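Local coordinates for protein glutathione S-transferase delta (Bombyx mori, PDB 3VK9) that probably catalyses the conjugation of glutathione to electrophilic substrates, working as a homodimeric transferase of the delta class, at residues 162-166 with 195-199; 165-169 with 183-187. All coordinates share one frame; numbering follows the deposited sequence.

Contact 1: residues 162-166 with 195-199; sequences IASVS and YQEAN
Within the helical C-terminal domain of the glutathione transferase fold, Ser166 and Ile162 of helix 156-167 meet Asn199 and Tyr195 from the start of helix 195-213. The axes of the short segments pass 12.1 Å apart at 75°, a separation that side chains must bridge. Asn199 supplies the polar bridge. With its CG anti to the backbone N (chi1 -165°), it reaches across and donates from ND2 to Ser166 OG at 3.1 Å, an almost straight bond lying in the amide plane, while Arg15 of helix 12-24 grips Asn199 OD1. Ser166 OG in turn donates to Ile162 O, at 2.9 Å, so this carbonyl serves two donors, the hydroxyl and the Ser166 backbone N-H. Alanine at Ser166 would remove the straight acceptor of Asn199 ND2 and the hydroxyl donor of Ile162 O, and would probably leave the amide's nitrogen end less firmly held, though Arg15 would still grip OD1. A weak, strongly bent bond also runs from Asn199 ND2 to Tyr195 OH, at 3.0 Å. The same turn packs as well: Asn199 CB sits over the centre of one face of the Tyr195 ring. Beside the polar bridge the contact turns apolar. Ile162 and Tyr195 approach from opposite directions; Ile162 CD1 and CG1 each lie 3.6 Å from Tyr195 OH, and CD1 rests obliquely to the ring, 3.8 Å from Tyr195 CE1. Arg15 NH1 also binds Ala163 O, carrying the contact into the thioredoxin-like N-terminal domain, in keeping with the interdomain interface of the glutathione transferase fold.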
loop_
_atom_site.group_PDB
_atom_site.type_symbol
_atom_site.label_atom_id
_atom_site.label_comp_id
_atom_site.label_asym_id
_atom_site.label_seq_id
_atom_site.Cartn_x
_atom_site.Cartn_y
_atom_site.Cartn_z
ATOM N N ILE A 162 -3.457 -9.798 -9.918
ATOM C CA ILE A 162 -3.916 -11.123 -10.261
ATOM C C ILE A 162 -3.477 -12.126 -9.211
ATOM O O ILE A 162 -4.215 -13.043 -8.896
ATOM C CB ILE A 162 -3.583 -11.569 -11.716
ATOM C CG1 ILE A 162 -4.514 -12.728 -12.108
ATOM C CG2 ILE A 162 -2.135 -11.982 -11.848
ATOM C CD1 ILE A 162 -4.664 -12.938 -13.590
ATOM N N ALA A 163 -2.300 -11.920 -8.614
ATOM C CA ALA A 163 -1.874 -12.793 -7.528
ATOM C C ALA A 163 -2.873 -12.721 -6.371
ATOM O O ALA A 163 -3.212 -13.745 -5.763
ATOM C CB ALA A 163 -0.469 -12.445 -7.051
ATOM N N SER A 164 -3.351 -11.515 -6.076
ATOM C CA SER A 164 -4.404 -11.342 -5.062
ATOM C C SER A 164 -5.743 -11.962 -5.494
ATOM O O SER A 164 -6.256 -12.870 -4.834
ATOM C CB SER A 164 -4.597 -9.860 -4.747
ATOM O OG SER A 164 -3.404 -9.310 -4.230
ATOM N N VAL A 165 -6.293 -11.475 -6.606
ATOM C CA VAL A 165 -7.588 -11.953 -7.119
ATOM C C VAL A 165 -7.670 -13.466 -7.293
ATOM O O VAL A 165 -8.673 -14.086 -6.922
ATOM C CB VAL A 165 -7.993 -11.289 -8.462
ATOM C CG1 VAL A 165 -9.272 -11.929 -8.994
ATOM C CG2 VAL A 165 -8.173 -9.767 -8.304
ATOM N N SER A 166 -6.623 -14.069 -7.851
ATOM C CA SER A 166 -6.607 -15.527 -7.980
ATOM C C SER A 166 -6.768 -16.238 -6.621
ATOM O O SER A 166 -7.472 -17.246 -6.521
ATOM C CB SER A 166 -5.359 -16.015 -8.747
ATOM O OG SER A 166 -4.148 -15.812 -8.019
ATOM N N TYR A 195 3.092 -17.705 -16.253
ATOM C CA TYR A 195 1.993 -17.630 -15.292
ATOM C C TYR A 195 1.756 -18.948 -14.563
ATOM O O TYR A 195 1.509 -18.964 -13.356
ATOM C CB TYR A 195 0.701 -17.193 -15.978
ATOM C CG TYR A 195 -0.462 -16.944 -15.032
ATOM C CD1 TYR A 195 -0.742 -15.660 -14.573
ATOM C CD2 TYR A 195 -1.287 -17.986 -14.609
ATOM C CE1 TYR A 195 -1.801 -15.414 -13.731
ATOM C CE2 TYR A 195 -2.351 -17.744 -13.753
ATOM C CZ TYR A 195 -2.604 -16.455 -13.322
ATOM O OH TYR A 195 -3.659 -16.190 -12.473
ATOM N N GLN A 196 1.814 -20.049 -15.301
ATOM C CA GLN A 196 1.527 -21.353 -14.719
ATOM C C GLN A 196 2.477 -21.608 -13.566
ATOM O O GLN A 196 2.063 -21.972 -12.476
ATOM C CB GLN A 196 1.683 -22.465 -15.753
ATOM C CG GLN A 196 1.609 -23.868 -15.164
ATOM C CD GLN A 196 0.250 -24.190 -14.554
ATOM O OE1 GLN A 196 -0.777 -23.707 -15.016
ATOM N NE2 GLN A 196 0.246 -25.015 -13.510
ATOM N N GLU A 197 3.762 -21.421 -13.827
ATOM C CA GLU A 197 4.781 -21.713 -12.844
ATOM C C GLU A 197 4.842 -20.646 -11.754
ATOM O O GLU A 197 4.971 -20.976 -10.579
ATOM C CB GLU A 197 6.153 -21.898 -13.505
ATOM C CG GLU A 197 7.302 -21.870 -12.512
ATOM C CD GLU A 197 8.548 -22.564 -13.027
ATOM O OE1 GLU A 197 9.426 -21.881 -13.602
ATOM O OE2 GLU A 197 8.649 -23.799 -12.846
ATOM N N ALA A 198 4.739 -19.373 -12.139
ATOM C CA ALA A 198 4.892 -18.284 -11.173
ATOM C C ALA A 198 3.658 -18.110 -10.289
ATOM O O ALA A 198 3.794 -17.779 -9.117
ATOM C CB ALA A 198 5.232 -16.962 -11.882
ATOM N N ASN A 199 2.458 -18.319 -10.843
ATOM C CA ASN A 199 1.231 -18.134 -10.049
ATOM C C ASN A 199 0.382 -19.377 -9.802
ATOM O O ASN A 199 -0.030 -19.642 -8.666
ATOM C CB ASN A 199 0.325 -17.031 -10.638
ATOM C CG ASN A 199 -0.753 -16.584 -9.650
ATOM O OD1 ASN A 199 -0.443 -16.061 -8.585
ATOM N ND2 ASN A 199 -2.014 -16.809 -9.992
#

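Contact 2: residues 165-169 with 183-187; sequences VSSLE and RWYET
Trp184 is the first residue of 183-187 to meet helix 156-167, presenting the six-membered part of its indole to Val165. Val165 CG2 comes from the opposing direction and rests obliquely against the ring, 4.1 Å from Trp184 CZ3 and 4.2 Å from CH2, at ordinary van der Waals spacing. The pyrrole nitrogen does not join in: Trp184 NE1 donates to Asp158 near the start of helix 156-167, which probably helps fix the turn of the indole beside Val165.

Tyr185 follows and contributes the largest share of the contact. Its CG stands anti to the backbone N (chi1 -163°), and the ring extends from helix 179-191 past Val165 and Ser166 towards Glu169. Val165 CG1, the other branch of the valine, lies 4.3 Å from Tyr185 CD1, so the two methyls are shared between neighbouring aromatic residues. Further along the ring, Ser166 CB lies in its plane at the edge, 3.3 Å from Tyr185 OH, a snug apolar flank for the phenol oxygen. Glu169 arrives from the opposite direction with its chain extended beyond CG, and Tyr185 OH donates to Glu169 OE2 at 2.5 Å, a length whose exact value should not be pressed. The carboxylate and ring planes are 67° apart, and the hydroxyl meets OE2 from well above the carboxylate plane.

The other oxygen, Glu169 OE1, forms a salt bridge with Lys207 of helix 195-213, so one carboxylate holds a phenol and an ammonium group from two different helices. The phenol thus acts as donor to a carboxylate that is probably ionised, a state the neighbouring lysine is likely to help maintain.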
loop_
_atom_site.group_PDB
_atom_site.type_symbol
_atom_site.label_atom_id
_atom_site.label_comp_id
_atom_site.label_asym_id
_atom_site.label_seq_id
_atom_site.Cartn_x
_atom_site.Cartn_y
_atom_site.Cartn_z
ATOM N N VAL A 165 -6.293 -11.475 -6.606
ATOM C CA VAL A 165 -7.588 -11.953 -7.119
ATOM C C VAL A 165 -7.670 -13.466 -7.293
ATOM O O VAL A 165 -8.673 -14.086 -6.922
ATOM C CB VAL A 165 -7.993 -11.289 -8.462
ATOM C CG1 VAL A 165 -9.272 -11.929 -8.994
ATOM C CG2 VAL A 165 -8.173 -9.767 -8.304
ATOM N N SER A 166 -6.623 -14.069 -7.851
ATOM C CA SER A 166 -6.607 -15.527 -7.980
ATOM C C SER A 166 -6.768 -16.238 -6.621
ATOM O O SER A 166 -7.472 -17.246 -6.521
ATOM C CB SER A 166 -5.359 -16.015 -8.747
ATOM O OG SER A 166 -4.148 -15.812 -8.019
ATOM N N SER A 167 -6.139 -15.707 -5.573
ATOM C CA SER A 167 -6.276 -16.304 -4.245
ATOM C C SER A 167 -7.745 -16.472 -3.811
ATOM O O SER A 167 -8.053 -17.325 -2.981
ATOM C CB SER A 167 -5.516 -15.490 -3.195
ATOM O OG SER A 167 -4.217 -15.188 -3.643
ATOM N N LEU A 168 -8.646 -15.664 -4.375
ATOM C CA LEU A 168 -10.070 -15.745 -4.036
ATOM C C LEU A 168 -10.701 -17.075 -4.456
ATOM O O LEU A 168 -11.773 -17.432 -3.976
ATOM C CB LEU A 168 -10.856 -14.596 -4.695
ATOM C CG LEU A 168 -10.986 -13.262 -3.958
ATOM C CD1 LEU A 168 -9.612 -12.726 -3.602
ATOM C CD2 LEU A 168 -11.753 -12.246 -4.809
ATOM N N GLU A 169 -10.052 -17.792 -5.369
ATOM C CA GLU A 169 -10.555 -19.096 -5.797
ATOM C C GLU A 169 -10.525 -20.114 -4.653
ATOM O O GLU A 169 -11.154 -21.158 -4.727
ATOM C CB GLU A 169 -9.759 -19.632 -6.996
ATOM C CG GLU A 169 -9.868 -18.804 -8.272
ATOM C CD GLU A 169 -9.174 -19.484 -9.448
ATOM O OE1 GLU A 169 -8.588 -20.561 -9.235
ATOM O OE2 GLU A 169 -9.211 -18.963 -10.577
ATOM N N ARG A 183 -12.995 -11.110 -17.795
ATOM C CA ARG A 183 -12.275 -10.890 -19.053
ATOM C C ARG A 183 -10.782 -10.637 -18.808
ATOM O O ARG A 183 -9.912 -11.295 -19.383
ATOM C CB ARG A 183 -12.890 -9.712 -19.823
ATOM C CG ARG A 183 -12.095 -9.316 -21.052
ATOM C CD ARG A 183 -12.713 -8.144 -21.835
ATOM N NE ARG A 183 -13.144 -7.005 -21.011
ATOM C CZ ARG A 183 -12.331 -6.134 -20.411
ATOM N NH1 ARG A 183 -11.012 -6.268 -20.491
ATOM N NH2 ARG A 183 -12.839 -5.131 -19.705
ATOM N N TRP A 184 -10.501 -9.678 -17.945
ATOM C CA TRP A 184 -9.125 -9.349 -17.553
ATOM C C TRP A 184 -8.363 -10.554 -16.971
ATOM O O TRP A 184 -7.230 -10.838 -17.365
ATOM C CB TRP A 184 -9.158 -8.166 -16.577
ATOM C CG TRP A 184 -7.907 -7.952 -15.795
ATOM C CD1 TRP A 184 -6.808 -7.232 -16.180
ATOM C CD2 TRP A 184 -7.624 -8.455 -14.492
ATOM N NE1 TRP A 184 -5.858 -7.259 -15.186
ATOM C CE2 TRP A 184 -6.334 -8.000 -14.136
ATOM C CE3 TRP A 184 -8.336 -9.243 -13.582
ATOM C CZ2 TRP A 184 -5.736 -8.317 -12.908
ATOM C CZ3 TRP A 184 -7.752 -9.550 -12.364
ATOM C CH2 TRP A 184 -6.460 -9.092 -12.038
ATOM N N TYR A 185 -8.986 -11.261 -16.032
ATOM C CA TYR A 185 -8.395 -12.468 -15.460
ATOM C C TYR A 185 -7.865 -13.384 -16.560
ATOM O O TYR A 185 -6.695 -13.792 -16.545
ATOM C CB TYR A 185 -9.455 -13.210 -14.645
ATOM C CG TYR A 185 -8.932 -14.250 -13.663
ATOM C CD1 TYR A 185 -8.022 -13.901 -12.655
ATOM C CD2 TYR A 185 -9.406 -15.567 -13.695
ATOM C CE1 TYR A 185 -7.565 -14.848 -11.739
ATOM C CE2 TYR A 185 -8.953 -16.528 -12.771
ATOM C CZ TYR A 185 -8.035 -16.159 -11.804
ATOM O OH TYR A 185 -7.585 -17.088 -10.898
ATOM N N GLU A 186 -8.732 -13.702 -17.519
ATOM C CA GLU A 186 -8.350 -14.561 -18.630
ATOM C C GLU A 186 -7.216 -13.976 -19.467
ATOM O O GLU A 186 -6.288 -14.682 -19.834
ATOM C CB GLU A 186 -9.547 -14.856 -19.536
ATOM C CG GLU A 186 -9.171 -15.753 -20.699
ATOM C CD GLU A 186 -10.304 -15.980 -21.668
ATOM O OE1 GLU A 186 -11.269 -15.184 -21.669
ATOM O OE2 GLU A 186 -10.216 -16.952 -22.441
ATOM N N THR A 187 -7.302 -12.687 -19.775
ATOM C CA THR A 187 -6.271 -12.030 -20.570
ATOM C C THR A 187 -4.901 -12.146 -19.897
ATOM O O THR A 187 -3.899 -12.472 -20.530
ATOM C CB THR A 187 -6.574 -10.513 -20.769
ATOM O OG1 THR A 187 -7.830 -10.340 -21.435
ATOM C CG2 THR A 187 -5.467 -9.842 -21.589
#

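In the fold
Followed from the N terminus, the chain runs through helix 156-167 and the short 3-10 turn after it, where the two contacts' first segments overlap and Ser166 touches both partner helices. Contact 2 closes the shorter loop, spanning 13 residues to helix 179-191; contact 1 closes one of 28 residues to helix 195-213 and encloses it, so the two nest without crossing. Their centres lie about 8 Å apart, and Ile162 CD1 touches Tyr185 CD1 between them at 3.6 Å. The principle is that one helix can serve two neighbours through different atoms of a small shared residue: here the serine hydroxyl bonds one helix and its CB packs on the other. Arg15 ties contact 1 to the N-terminal domain.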